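Local coordinates for hemolysin activator protein CdiB (Acinetobacter baumannii ACICU, PDB 6WIL) that probably secretes a CdiA-type toxin across the outer membrane as the TpsB (Omp85 superfamily) transporter of a contact-dependent growth inhibition system, at residues 420-425 with 435-440; 462-467 with 479-484; 495-500 with 517-522. One frame throughout, in Å; residues are numbered along the deposited sequence.

Interaction 1: residues 420-425 with 435-440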
# COMPACT_ATOMS: atom_id res chain seq x y z
N ASP A 420 -8.70 6.84 1.06
CA ASP A 420 -8.14 6.49 -0.24
C ASP A 420 -8.70 5.16 -0.68
O ASP A 420 -8.95 4.27 0.13
CB ASP A 420 -6.61 6.41 -0.18
CG ASP A 420 -5.96 7.76 -0.24
OD1 ASP A 420 -6.06 8.40 -1.30
OD2 ASP A 420 -5.37 8.19 0.78
N LEU A 421 -8.90 5.03 -1.99
CA LEU A 421 -9.38 3.77 -2.55
C LEU A 421 -8.84 3.64 -3.96
O LEU A 421 -8.90 4.59 -4.74
CB LEU A 421 -10.91 3.72 -2.54
CG LEU A 421 -11.51 2.33 -2.70
CD1 LEU A 421 -12.79 2.23 -1.88
CD2 LEU A 421 -11.80 2.03 -4.17
N ARG A 422 -8.31 2.46 -4.27
CA ARG A 422 -7.83 2.16 -5.62
C ARG A 422 -8.30 0.78 -6.02
O ARG A 422 -8.36 -0.14 -5.19
CB ARG A 422 -6.30 2.26 -5.71
CG ARG A 422 -5.75 3.65 -5.46
CD ARG A 422 -4.28 3.72 -5.80
NE ARG A 422 -3.50 2.74 -5.05
CZ ARG A 422 -2.21 2.49 -5.25
NH1 ARG A 422 -1.55 3.14 -6.19
NH2 ARG A 422 -1.59 1.57 -4.52
N TYR A 423 -8.65 0.63 -7.30
CA TYR A 423 -9.10 -0.65 -7.83
C TYR A 423 -8.53 -0.85 -9.22
O TYR A 423 -8.56 0.06 -10.05
CB TYR A 423 -10.63 -0.71 -7.87
CG TYR A 423 -11.18 -2.01 -8.41
CD1 TYR A 423 -11.18 -3.17 -7.63
CD2 TYR A 423 -11.72 -2.09 -9.69
CE1 TYR A 423 -11.69 -4.35 -8.12
CE2 TYR A 423 -12.23 -3.28 -10.18
CZ TYR A 423 -12.21 -4.40 -9.39
OH TYR A 423 -12.72 -5.59 -9.87
N THR A 424 -8.02 -2.06 -9.48
CA THR A 424 -7.43 -2.43 -10.75
C THR A 424 -7.91 -3.82 -11.13
O THR A 424 -7.96 -4.71 -10.28
CB THR A 424 -5.89 -2.40 -10.68
OG1 THR A 424 -5.43 -1.05 -10.74
CG2 THR A 424 -5.27 -3.19 -11.82
N THR A 425 -8.27 -4.00 -12.40
CA THR A 425 -8.58 -5.32 -12.91
C THR A 425 -8.33 -5.36 -14.40
O THR A 425 -8.49 -4.34 -15.08
CB THR A 425 -10.04 -5.73 -12.62
OG1 THR A 425 -10.25 -7.07 -13.06
CG2 THR A 425 -11.01 -4.81 -13.34
N GLN A 435 -7.16 -3.02 -19.27
CA GLN A 435 -7.07 -2.81 -17.83
C GLN A 435 -7.96 -1.65 -17.44
O GLN A 435 -8.02 -0.64 -18.15
CB GLN A 435 -5.62 -2.54 -17.39
CG GLN A 435 -5.32 -2.91 -15.95
CD GLN A 435 -4.72 -4.30 -15.82
OE1 GLN A 435 -4.31 -4.90 -16.81
NE2 GLN A 435 -4.66 -4.81 -14.59
N TYR A 436 -8.65 -1.78 -16.31
CA TYR A 436 -9.47 -0.71 -15.77
C TYR A 436 -8.89 -0.26 -14.44
O TYR A 436 -8.50 -1.08 -13.60
CB TYR A 436 -10.93 -1.16 -15.57
CG TYR A 436 -11.75 -0.19 -14.75
CD1 TYR A 436 -12.29 0.95 -15.32
CD2 TYR A 436 -11.97 -0.41 -13.40
CE1 TYR A 436 -13.04 1.84 -14.57
CE2 TYR A 436 -12.71 0.46 -12.64
CZ TYR A 436 -13.25 1.59 -13.23
OH TYR A 436 -13.99 2.46 -12.47
N ARG A 437 -8.84 1.06 -14.24
CA ARG A 437 -8.21 1.64 -13.06
C ARG A 437 -9.09 2.73 -12.48
O ARG A 437 -9.52 3.64 -13.20
CB ARG A 437 -6.84 2.21 -13.41
CG ARG A 437 -6.15 2.88 -12.24
CD ARG A 437 -5.26 1.91 -11.51
NE ARG A 437 -4.57 2.54 -10.39
CZ ARG A 437 -3.53 3.35 -10.52
NH1 ARG A 437 -2.96 3.88 -9.45
NH2 ARG A 437 -3.06 3.65 -11.73
N LEU A 438 -9.35 2.65 -11.17
CA LEU A 438 -10.08 3.68 -10.45
C LEU A 438 -9.27 4.14 -9.25
O LEU A 438 -8.85 3.32 -8.43
CB LEU A 438 -11.46 3.18 -9.99
CG LEU A 438 -12.30 4.14 -9.14
CD1 LEU A 438 -13.75 4.13 -9.59
CD2 LEU A 438 -12.21 3.79 -7.66
N ASN A 439 -9.06 5.46 -9.15
CA ASN A 439 -8.41 6.08 -8.01
C ASN A 439 -9.40 7.02 -7.33
O ASN A 439 -10.00 7.88 -8.00
CB ASN A 439 -7.16 6.86 -8.44
CG ASN A 439 -6.13 5.99 -9.10
OD1 ASN A 439 -5.94 4.83 -8.71
ND2 ASN A 439 -5.45 6.53 -10.11
N TRP A 440 -9.56 6.87 -6.02
CA TRP A 440 -10.47 7.70 -5.25
C TRP A 440 -9.77 8.20 -4.00
O TRP A 440 -9.16 7.42 -3.26
CB TRP A 440 -11.74 6.94 -4.87
CG TRP A 440 -12.67 7.75 -4.01
CD1 TRP A 440 -13.66 8.58 -4.44
CD2 TRP A 440 -12.69 7.80 -2.58
NE1 TRP A 440 -14.30 9.14 -3.37
CE2 TRP A 440 -13.72 8.68 -2.21
CE3 TRP A 440 -11.93 7.19 -1.58
CZ2 TRP A 440 -14.02 8.97 -0.88
CZ3 TRP A 440 -12.23 7.48 -0.26
CH2 TRP A 440 -13.27 8.36 0.08
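Leu421 and Leu438 meet by their methyls, CD2 of Leu421 lying 3.9 Å from CD2 of Leu438, in the middle of an apolar face that also carries Tyr423, Tyr436 and Trp440. Next to them CB of Leu421 packs 3.7 Å from CE3 of Trp440, whose indole also touches a bound detergent molecule. Towards the hairpin turn the two tyrosines cross at about a right angle and touch edge to edge, CD2 of Tyr423 being 4.0 Å from CE2 of Tyr436. Beneath this layer six backbone hydrogen bonds tie the hydrogen-bonded pairs Leu421-Trp440, Tyr423-Leu438 and Thr425-Tyr436.

The other face is polar. Arg422 and Arg437 run side by side with guanidinium planes 69° apart and their NH1 atoms 3.6 Å from each other. That closeness is probably tolerated because Arg422 is salt-bridged to Asp27 through NH1 and to Asp377 through NE. Arg437 bends sharply at its second torsion (chi2 92°), which brings its CD to 3.1 Å from OG1 of Thr424. One face of its guanidinium lies against ND2 of Asn439. The OD1 of the same amide rests 3.5 Å from CG of Arg422.

In the barrel wall, strand 414-429 is flanked on its far side by strand 374-386, and strand 432-444 by strand 476-487, where Gln482 and Gln478 accept hydrogen bonds from Tyr436 OH and Trp440 NE1. Through Asp27, Arg422 also links the polar face to the end of helix 8-27.

Interaction 2: residues 462-467 with 479-484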
# COMPACT_ATOMS: atom_id res chain seq x y z
N SER A 462 -5.39 15.76 -9.51
CA SER A 462 -6.71 15.71 -8.92
C SER A 462 -7.81 15.47 -9.93
O SER A 462 -8.53 14.48 -9.81
CB SER A 462 -7.00 17.01 -8.13
OG SER A 462 -6.55 18.16 -8.80
N VAL A 463 -7.95 16.35 -10.93
CA VAL A 463 -8.87 16.10 -12.05
C VAL A 463 -8.16 16.34 -13.38
O VAL A 463 -7.91 17.49 -13.75
CB VAL A 463 -10.13 16.97 -11.95
CG1 VAL A 463 -11.11 16.60 -13.05
CG2 VAL A 463 -10.74 16.84 -10.57
N ARG A 464 -7.84 15.28 -14.12
CA ARG A 464 -7.09 15.44 -15.36
C ARG A 464 -7.94 16.14 -16.43
O ARG A 464 -9.17 16.15 -16.38
CB ARG A 464 -6.59 14.09 -15.87
CG ARG A 464 -5.31 13.62 -15.19
CD ARG A 464 -5.01 12.18 -15.54
NE ARG A 464 -6.00 11.29 -14.96
CZ ARG A 464 -6.01 9.97 -15.14
NH1 ARG A 464 -6.96 9.24 -14.56
NH2 ARG A 464 -5.09 9.38 -15.89
N GLY A 465 -7.25 16.72 -17.40
CA GLY A 465 -7.89 17.55 -18.40
C GLY A 465 -7.93 19.02 -18.06
O GLY A 465 -8.42 19.81 -18.88
N PHE A 466 -7.45 19.41 -16.89
CA PHE A 466 -7.41 20.80 -16.46
C PHE A 466 -5.97 21.21 -16.19
O PHE A 466 -5.18 20.41 -15.68
CB PHE A 466 -8.28 21.02 -15.21
CG PHE A 466 -9.75 20.99 -15.48
CD1 PHE A 466 -10.41 22.13 -15.91
CD2 PHE A 466 -10.49 19.83 -15.30
CE1 PHE A 466 -11.77 22.12 -16.16
CE2 PHE A 466 -11.85 19.81 -15.55
CZ PHE A 466 -12.49 20.95 -15.98
N ASP A 467 -5.65 22.46 -16.54
CA ASP A 467 -4.26 22.91 -16.49
C ASP A 467 -3.80 23.13 -15.05
O ASP A 467 -2.60 23.01 -14.75
CB ASP A 467 -4.09 24.20 -17.29
CG ASP A 467 -5.16 25.23 -16.99
OD1 ASP A 467 -5.41 25.52 -15.78
OD2 ASP A 467 -5.75 25.76 -17.96
N TYR A 479 -12.18 13.22 -5.11
CA TYR A 479 -12.13 13.02 -6.55
C TYR A 479 -12.11 11.53 -6.86
O TYR A 479 -11.66 10.72 -6.05
CB TYR A 479 -10.92 13.72 -7.22
CG TYR A 479 -9.54 13.26 -6.80
CD1 TYR A 479 -9.04 12.02 -7.20
CD2 TYR A 479 -8.71 14.09 -6.06
CE1 TYR A 479 -7.77 11.61 -6.83
CE2 TYR A 479 -7.44 13.69 -5.70
CZ TYR A 479 -6.97 12.45 -6.08
OH TYR A 479 -5.71 12.05 -5.72
N VAL A 480 -12.61 11.19 -8.05
CA VAL A 480 -12.53 9.83 -8.56
C VAL A 480 -11.96 9.89 -9.97
O VAL A 480 -12.54 10.53 -10.85
CB VAL A 480 -13.89 9.11 -8.53
CG1 VAL A 480 -14.99 9.99 -9.10
CG2 VAL A 480 -13.79 7.79 -9.27
N GLN A 481 -10.81 9.26 -10.16
CA GLN A 481 -10.18 9.14 -11.46
C GLN A 481 -10.48 7.76 -12.03
O GLN A 481 -10.37 6.75 -11.32
CB GLN A 481 -8.67 9.34 -11.36
CG GLN A 481 -8.26 10.70 -10.82
CD GLN A 481 -6.81 10.75 -10.39
OE1 GLN A 481 -6.25 9.76 -9.91
NE2 GLN A 481 -6.18 11.90 -10.58
N GLN A 482 -10.89 7.71 -13.29
CA GLN A 482 -11.18 6.45 -13.96
C GLN A 482 -10.43 6.39 -15.28
O GLN A 482 -10.29 7.40 -15.97
CB GLN A 482 -12.68 6.27 -14.18
CG GLN A 482 -13.44 5.90 -12.92
CD GLN A 482 -14.90 5.61 -13.19
OE1 GLN A 482 -15.33 4.46 -13.15
NE2 GLN A 482 -15.66 6.66 -13.45
N GLU A 483 -9.96 5.20 -15.62
CA GLU A 483 -9.07 5.05 -16.76
C GLU A 483 -9.15 3.62 -17.28
O GLU A 483 -9.23 2.67 -16.49
CB GLU A 483 -7.63 5.40 -16.38
CG GLU A 483 -6.58 5.07 -17.42
CD GLU A 483 -5.17 5.29 -16.91
OE1 GLU A 483 -4.86 6.44 -16.53
OE2 GLU A 483 -4.39 4.32 -16.86
N ILE A 484 -9.13 3.48 -18.60
CA ILE A 484 -9.06 2.19 -19.28
C ILE A 484 -7.88 2.23 -20.23
O ILE A 484 -7.77 3.15 -21.05
CB ILE A 484 -10.35 1.87 -20.04
CG1 ILE A 484 -11.53 1.76 -19.08
CG2 ILE A 484 -10.18 0.60 -20.86
CD1 ILE A 484 -12.86 1.96 -19.75
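Arg464 reaches from its loop to Glu483 on the strand in a salt bridge, its NH2 lying 3.0 Å from OE1 of Glu483. The bond is nearly straight (169° at the hydrogen), and OE1 sits at the edge of the guanidinium, in its plane. The carboxylate itself is turned 54° from that plane, and only OE1 of its two oxygens takes part in this bridge. Arg524 is a second partner of the same OE1, while NE of Arg464 is paired with Asp500, so acids and arginines alternate from Asp500 through Arg464 and Glu483 to Arg524.

Van der Waals contact joins the arginine to Gln481: NH1 of Arg464 lies 3.6 Å from CB of Gln481, the two side chains crossing at about a right angle.

The aromatic contact is at Tyr479. Its CG stands between the backbone N and the carbonyl carbon (chi1 63°), presenting one ring face to Ser462. The O of Ser462 is 3.4 Å from CG of Tyr479, off-centre above the ring, and CA of Ser462 makes a CH-pi contact 4.1 Å from the Tyr479 ring centroid.

Val463 to Phe466 form a type II turn with Gly465 in its third position, where its positive phi suits a residue without a side chain. The sequence Val-Arg-Gly-Phe and its inward course match the VRGY/F motif at the tip of loop L6, anchored inside the barrel of Omp85 transporters.

Interaction 3: residues 495-500 with 517-522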
# COMPACT_ATOMS: atom_id res chain seq x y z
N PHE A 495 -2.61 2.28 -25.28
CA PHE A 495 -3.43 3.49 -25.31
C PHE A 495 -4.31 3.53 -24.07
O PHE A 495 -4.67 2.50 -23.51
CB PHE A 495 -4.31 3.53 -26.56
CG PHE A 495 -3.57 3.27 -27.84
CD1 PHE A 495 -2.69 4.21 -28.35
CD2 PHE A 495 -3.77 2.09 -28.54
CE1 PHE A 495 -2.02 3.98 -29.53
CE2 PHE A 495 -3.09 1.85 -29.72
CZ PHE A 495 -2.21 2.79 -30.22
N TYR A 496 -4.68 4.74 -23.66
CA TYR A 496 -5.56 4.88 -22.51
C TYR A 496 -6.45 6.10 -22.68
O TYR A 496 -6.05 7.11 -23.27
CB TYR A 496 -4.79 4.96 -21.19
CG TYR A 496 -4.00 6.24 -20.97
CD1 TYR A 496 -4.57 7.34 -20.34
CD2 TYR A 496 -2.67 6.34 -21.37
CE1 TYR A 496 -3.85 8.51 -20.14
CE2 TYR A 496 -1.95 7.50 -21.17
CZ TYR A 496 -2.54 8.58 -20.55
OH TYR A 496 -1.81 9.73 -20.36
N MSE A 497 -7.67 5.99 -22.16
CA MSE A 497 -8.58 7.12 -22.07
C MSE A 497 -9.03 7.24 -20.61
O MSE A 497 -9.26 6.24 -19.94
CB MSE A 497 -9.79 6.94 -22.99
CG MSE A 497 -10.44 8.25 -23.43
SE MSE A 497 -12.39 8.16 -23.49
CE MSE A 497 -12.60 6.52 -24.52
N ALA A 498 -9.15 8.47 -20.12
CA ALA A 498 -9.45 8.69 -18.71
C ALA A 498 -10.56 9.72 -18.56
O ALA A 498 -10.68 10.65 -19.35
CB ALA A 498 -8.20 9.15 -17.95
N VAL A 499 -11.38 9.52 -17.52
CA VAL A 499 -12.44 10.44 -17.14
C VAL A 499 -12.36 10.65 -15.63
O VAL A 499 -12.50 9.68 -14.86
CB VAL A 499 -13.83 9.93 -17.53
CG1 VAL A 499 -14.90 10.91 -17.07
CG2 VAL A 499 -13.92 9.71 -19.04
N ASP A 500 -12.13 11.89 -15.21
CA ASP A 500 -11.96 12.23 -13.80
C ASP A 500 -13.07 13.18 -13.36
O ASP A 500 -13.69 13.87 -14.17
CB ASP A 500 -10.59 12.88 -13.54
CG ASP A 500 -9.44 11.95 -13.87
OD1 ASP A 500 -9.68 10.79 -14.27
OD2 ASP A 500 -8.27 12.39 -13.72
N LEU A 517 -15.28 18.11 -14.31
CA LEU A 517 -15.29 16.90 -15.12
C LEU A 517 -14.32 17.10 -16.27
O LEU A 517 -14.52 17.98 -17.12
CB LEU A 517 -16.70 16.60 -15.66
CG LEU A 517 -16.78 15.43 -16.65
CD1 LEU A 517 -16.66 14.10 -15.95
CD2 LEU A 517 -18.06 15.50 -17.47
N GLY A 518 -13.26 16.30 -16.29
CA GLY A 518 -12.28 16.36 -17.35
C GLY A 518 -12.09 15.01 -18.02
O GLY A 518 -12.47 13.98 -17.46
N SER A 519 -11.51 15.01 -19.22
CA SER A 519 -11.25 13.77 -19.93
C SER A 519 -9.88 13.84 -20.58
O SER A 519 -9.41 14.92 -20.95
CB SER A 519 -12.32 13.49 -20.99
OG SER A 519 -12.22 12.16 -21.47
N VAL A 520 -9.24 12.68 -20.70
CA VAL A 520 -7.86 12.58 -21.17
C VAL A 520 -7.75 11.38 -22.10
O VAL A 520 -8.32 10.32 -21.84
CB VAL A 520 -6.88 12.46 -19.99
CG1 VAL A 520 -5.59 11.78 -20.41
CG2 VAL A 520 -6.58 13.84 -19.42
N LEU A 521 -7.01 11.56 -23.20
CA LEU A 521 -6.68 10.48 -24.12
C LEU A 521 -5.18 10.53 -24.39
O LEU A 521 -4.64 11.60 -24.70
CB LEU A 521 -7.46 10.61 -25.43
CG LEU A 521 -7.24 9.52 -26.48
CD1 LEU A 521 -7.83 8.19 -26.02
CD2 LEU A 521 -7.83 9.94 -27.82
N GLY A 522 -4.51 9.39 -24.26
CA GLY A 522 -3.07 9.38 -24.42
C GLY A 522 -2.52 7.99 -24.65
O GLY A 522 -3.27 7.02 -24.83
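Tyr496 lays its ring against Gly522, whose CA sits over one face, 4.2 Å from the centroid of the Tyr496 ring in a CH-pi contact. On the same side of the sheet CE1 of Tyr496 reaches CG1 of Val520 at 3.7 Å, and CB of Ala498 packs against CB of Val520. With no side chain on Gly522, a chi1 of 70° can swing the Tyr496 ring over the neighbouring strand. On the outward face CD1 of Leu521 touches CG of selenomethionine Met497 at 3.7 Å, and CD1 of Leu517 touches CG1 of Val499.

Six backbone hydrogen bonds hold the antiparallel ladder. Besides the bond from Val520 N (2.8 Å), the O of Ala498 accepts a seventh from Ser519 OG (3.0 Å); the two donors come from opposite faces of the carbonyl plane.

Further out, Tyr496 OH hydrogen-bonds with OD1 of Asp533, and its ring forms a cation-pi pair with Arg524. Asp500 closes the inner row: its OD2 forms a salt bridge with NE of Arg464 in the inward loop. That pairing of Asp500, on strand 493-505, with the arginine of the Val-Arg-Gly-Phe turn is consistent with the strand aspartate that receives loop L6 in Omp85 barrels.

How the interactions relate
All three contacts lie in one wall of the closed 16-stranded barrel and follow one another along the chain. Interaction 1 pairs strands 414-429 and 432-444, interaction 2 sets an inward loop against the next strand, 476-487, and interaction 3 pairs the two strands after that, 493-505 and 515-526. The centres of interactions 1 and 2 are 12 Å apart, and those of 2 and 3 only 7 Å, whereas 1 and 3 do not touch. Interaction 2 bridges the other two: strand 476-487 is hydrogen-bonded to strands of both, and loop 462-467 reaches across to interaction 3. The polar inner side of the wall thus meets both the N-terminal helix and loop 462-467, elements that in relatives occupy the pore.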